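Local coordinates for protein interleukin-2 receptor subunit beta (Mus musculus, PDB 6DG5) that serves as the beta subunit of the interleukin-2 receptor, probably transducing the mitogenic signal of the cytokine and contributing to receptor-mediated endocytosis, at residues V18-S23 / L79-V84. Residues are numbered along the deposited sequence; the frame is centred on the assembly and turned at random.
Sequences VSCMWS and LDINVV. With NAG (2-acetamido-2-deoxy-beta-D-glucopyranose), chain E.
Cys20 lies across from Ile81, and Trp22 across from Val83, on two strands that run in the same general sense. The CA atoms are 9.2 Å apart at the first pair and 9.0 Å at the second, and no hydrogen bond joins the strands. This is the spacing of layers facing each other through a beta-sandwich core, here in the N-terminal domain of the extracellular region. Alternate residues of each strand face the interior. The sulfur of Cys20 meets the end of Ile81, whose CD1 lies 3.8 Å from SG. Ile81 reaches it with its longer branch: CG1 sits next to the backbone N, and the near-extended chi2 of 164° carries the methyl onward to the sulfur. Cys20 is disulfide-bonded to Cys10 on strand 8-12, and Ile81 also touches Cys10, so its side chain packs against both halves of the bridge. Further along, the indole of Trp22 presents a face to Val83, with CG1 4.3 Å above the ring plane, displaced toward the rim and nearest CZ3. A chi1 of -168°, which places CG anti to the backbone N, carries the indole partly toward the facing strand and partly along its own; the Trp22 side chain also touches Lys95 and Cys33. Ser19 turns the other way. Its OG hydrogen-bonds Asn61 OD1 and Cys60 O, while its CB comes within 3.4 Å of O6 of an N-acetylglucosamine, so a sugar lies along the outer side of the strand whose inner side is hydrophobic. With just 184 Å² buried and all four touching residues shielded from solvent, the two layers meet here by dispersion and hydrophobic contact alone: a methyl on a disulfide sulfur and a methyl over an indole, with no polar bond fixing the strands against each other.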
ATOM      1  N   VAL B  18      -0.078 -21.829   5.145  1.00 38.63           N
ATOM      2  CA  VAL B  18       0.582 -22.283   3.931  1.00 19.98           C
ATOM      3  C   VAL B  18       0.004 -23.648   3.589  1.00 24.81           C
ATOM      4  O   VAL B  18       0.033 -24.567   4.418  1.00 36.09           O
ATOM      5  CB  VAL B  18       2.108 -22.357   4.098  1.00 20.61           C
ATOM      6  CG1 VAL B  18       2.758 -22.868   2.825  1.00 21.05           C
ATOM      7  CG2 VAL B  18       2.668 -20.994   4.481  1.00 20.41           C
ATOM      8  N   SER B  19      -0.526 -23.781   2.376  1.00 25.80           N
ATOM      9  CA  SER B  19      -1.164 -25.012   1.927  1.00 29.69           C
ATOM     10  C   SER B  19      -0.406 -25.562   0.729  1.00 31.68           C
ATOM     11  O   SER B  19      -0.175 -24.843  -0.247  1.00 34.25           O
ATOM     12  CB  SER B  19      -2.631 -24.771   1.562  1.00 27.82           C
ATOM     13  OG  SER B  19      -3.294 -25.994   1.292  1.00 21.69           O
ATOM     14  N   CYS B  20      -0.028 -26.836   0.806  1.00 27.70           N
ATOM     15  CA  CYS B  20       0.740 -27.498  -0.238  1.00 33.59           C
ATOM     16  C   CYS B  20      -0.054 -28.659  -0.817  1.00 34.32           C
ATOM     17  O   CYS B  20      -0.760 -29.366  -0.090  1.00 33.84           O
ATOM     18  CB  CYS B  20       2.079 -28.013   0.298  1.00 41.58           C
ATOM     19  SG  CYS B  20       3.241 -26.738   0.835  1.00 45.40           S
ATOM     20  N   MET B  21       0.075 -28.858  -2.126  1.00 34.45           N
ATOM     21  CA  MET B  21      -0.588 -29.952  -2.821  1.00 31.21           C
ATOM     22  C   MET B  21       0.439 -30.709  -3.650  1.00 38.20           C
ATOM     23  O   MET B  21       1.222 -30.097  -4.383  1.00 42.79           O
ATOM     24  CB  MET B  21      -1.728 -29.440  -3.708  1.00 32.38           C
ATOM     25  CG  MET B  21      -2.553 -30.543  -4.352  1.00 43.55           C
ATOM     26  SD  MET B  21      -4.173 -29.968  -4.895  1.00 53.06           S
ATOM     27  CE  MET B  21      -4.996 -29.730  -3.320  1.00 50.04           C
ATOM     28  N   TRP B  22       0.434 -32.035  -3.529  1.00 39.61           N
ATOM     29  CA  TRP B  22       1.400 -32.900  -4.193  1.00 41.05           C
ATOM     30  C   TRP B  22       0.722 -33.630  -5.343  1.00 47.51           C
ATOM     31  O   TRP B  22      -0.332 -34.248  -5.157  1.00 44.91           O
ATOM     32  CB  TRP B  22       1.994 -33.909  -3.207  1.00 33.10           C
ATOM     33  CG  TRP B  22       3.183 -34.652  -3.732  1.00 46.57           C
ATOM     34  CD1 TRP B  22       3.991 -34.285  -4.769  1.00 47.24           C
ATOM     35  CD2 TRP B  22       3.696 -35.897  -3.243  1.00 48.28           C
ATOM     36  NE1 TRP B  22       4.980 -35.223  -4.953  1.00 49.01           N
ATOM     37  CE2 TRP B  22       4.820 -36.223  -4.029  1.00 50.00           C
ATOM     38  CE3 TRP B  22       3.316 -36.767  -2.217  1.00 48.94           C
ATOM     39  CZ2 TRP B  22       5.565 -37.381  -3.821  1.00 50.58           C
ATOM     40  CZ3 TRP B  22       4.058 -37.916  -2.011  1.00 49.86           C
ATOM     41  CH2 TRP B  22       5.169 -38.213  -2.809  1.00 49.88           C
ATOM     42  N   SER B  23       1.328 -33.560  -6.525  1.00 60.36           N
ATOM     43  CA  SER B  23       0.789 -34.189  -7.725  1.00 74.75           C
ATOM     44  C   SER B  23       1.586 -35.457  -8.017  1.00 93.20           C
ATOM     45  O   SER B  23       2.771 -35.390  -8.359  1.00103.16           O
ATOM     46  CB  SER B  23       0.832 -33.225  -8.908  1.00 71.61           C
ATOM     47  OG  SER B  23       0.027 -32.085  -8.660  1.00 67.22           O
ATOM     48  N   LEU B  79      11.427 -20.416   3.613  1.00 41.65           N
ATOM     49  CA  LEU B  79      11.325 -21.663   4.353  1.00 45.79           C
ATOM     50  C   LEU B  79      11.493 -22.847   3.410  1.00 42.83           C
ATOM     51  O   LEU B  79      10.973 -22.844   2.290  1.00 45.41           O
ATOM     52  CB  LEU B  79       9.992 -21.754   5.106  1.00 43.63           C
ATOM     53  CG  LEU B  79       8.661 -21.562   4.381  1.00 41.69           C
ATOM     54  CD1 LEU B  79       8.142 -22.883   3.872  1.00 52.60           C
ATOM     55  CD2 LEU B  79       7.654 -20.932   5.321  1.00 35.75           C
ATOM     56  N   ASP B  80      12.235 -23.852   3.870  1.00 37.98           N
ATOM     57  CA  ASP B  80      12.521 -25.045   3.081  1.00 36.58           C
ATOM     58  C   ASP B  80      11.399 -26.055   3.290  1.00 30.28           C
ATOM     59  O   ASP B  80      11.209 -26.562   4.400  1.00 33.53           O
ATOM     60  CB  ASP B  80      13.870 -25.640   3.476  1.00 47.86           C
ATOM     61  CG  ASP B  80      15.011 -24.655   3.311  1.00 62.05           C
ATOM     62  OD1 ASP B  80      14.915 -23.537   3.856  1.00 65.32           O
ATOM     63  OD2 ASP B  80      16.009 -25.004   2.644  1.00 67.65           O
ATOM     64  N   ILE B  81      10.661 -26.351   2.225  1.00 27.79           N
ATOM     65  CA  ILE B  81       9.583 -27.330   2.274  1.00 27.51           C
ATOM     66  C   ILE B  81      10.129 -28.679   1.827  1.00 48.38           C
ATOM     67  O   ILE B  81      10.650 -28.815   0.715  1.00 52.62           O
ATOM     68  CB  ILE B  81       8.395 -26.898   1.404  1.00 26.64           C
ATOM     69  CG1 ILE B  81       7.608 -25.804   2.117  1.00 25.31           C
ATOM     70  CG2 ILE B  81       7.489 -28.077   1.123  1.00 26.95           C
ATOM     71  CD1 ILE B  81       6.670 -25.041   1.224  1.00 43.45           C
ATOM     72  N   ASN B  82      10.014 -29.674   2.702  1.00 29.31           N
ATOM     73  CA  ASN B  82      10.476 -31.026   2.434  1.00 30.76           C
ATOM     74  C   ASN B  82       9.305 -31.991   2.553  1.00 40.62           C
ATOM     75  O   ASN B  82       8.484 -31.873   3.468  1.00 44.73           O
ATOM     76  CB  ASN B  82      11.588 -31.436   3.405  1.00 31.58           C
ATOM     77  CG  ASN B  82      12.697 -30.408   3.491  1.00 46.16           C
ATOM     78  OD1 ASN B  82      13.706 -30.505   2.796  1.00 49.40           O
ATOM     79  ND2 ASN B  82      12.514 -29.414   4.352  1.00 42.80           N
ATOM     80  N   VAL B  83       9.231 -32.938   1.625  1.00 36.51           N
ATOM     81  CA  VAL B  83       8.221 -33.989   1.646  1.00 36.21           C
ATOM     82  C   VAL B  83       8.911 -35.285   2.036  1.00 45.44           C
ATOM     83  O   VAL B  83       9.827 -35.745   1.342  1.00 52.73           O
ATOM     84  CB  VAL B  83       7.510 -34.129   0.292  1.00 33.15           C
ATOM     85  CG1 VAL B  83       6.440 -35.208   0.370  1.00 34.05           C
ATOM     86  CG2 VAL B  83       6.907 -32.799  -0.125  1.00 38.50           C
ATOM     87  N   VAL B  84       8.480 -35.872   3.149  1.00 48.80           N
ATOM     88  CA  VAL B  84       9.039 -37.119   3.655  1.00 36.24           C
ATOM     89  C   VAL B  84       7.928 -38.157   3.719  1.00 37.28           C
ATOM     90  O   VAL B  84       6.793 -37.845   4.099  1.00 47.88           O
ATOM     91  CB  VAL B  84       9.694 -36.928   5.038  1.00 35.92           C
ATOM     92  CG1 VAL B  84      10.977 -36.128   4.903  1.00 39.11           C
ATOM     93  CG2 VAL B  84       8.733 -36.238   5.989  1.00 34.59           C
TER
HETATM   94  C1  NAG E   1      -5.561 -23.194   5.760  1.00 30.89           C
HETATM   95  C2  NAG E   1      -6.953 -23.174   6.416  1.00 28.15           C
HETATM   96  C3  NAG E   1      -7.851 -24.281   5.851  1.00 29.24           C
HETATM   97  C4  NAG E   1      -7.837 -24.296   4.328  1.00 24.23           C
HETATM   98  C5  NAG E   1      -6.392 -24.377   3.855  1.00 33.40           C
HETATM   99  C6  NAG E   1      -6.228 -24.379   2.353  1.00 40.07           C
HETATM  100  C7  NAG E   1      -6.892 -22.298   8.713  1.00 40.62           C
HETATM  101  C8  NAG E   1      -6.748 -22.646  10.164  1.00 39.98           C
HETATM  102  N2  NAG E   1      -6.832 -23.322   7.858  1.00 32.86           N
HETATM  103  O3  NAG E   1      -9.180 -24.100   6.325  1.00 28.00           O
HETATM  104  O4  NAG E   1      -8.568 -25.433   3.880  1.00 30.75           O
HETATM  105  O5  NAG E   1      -5.694 -23.228   4.344  1.00 35.16           O
HETATM  106  O6  NAG E   1      -5.575 -23.204   1.896  1.00 41.47           O
HETATM  107  O7  NAG E   1      -7.057 -21.143   8.334  1.00 48.67           O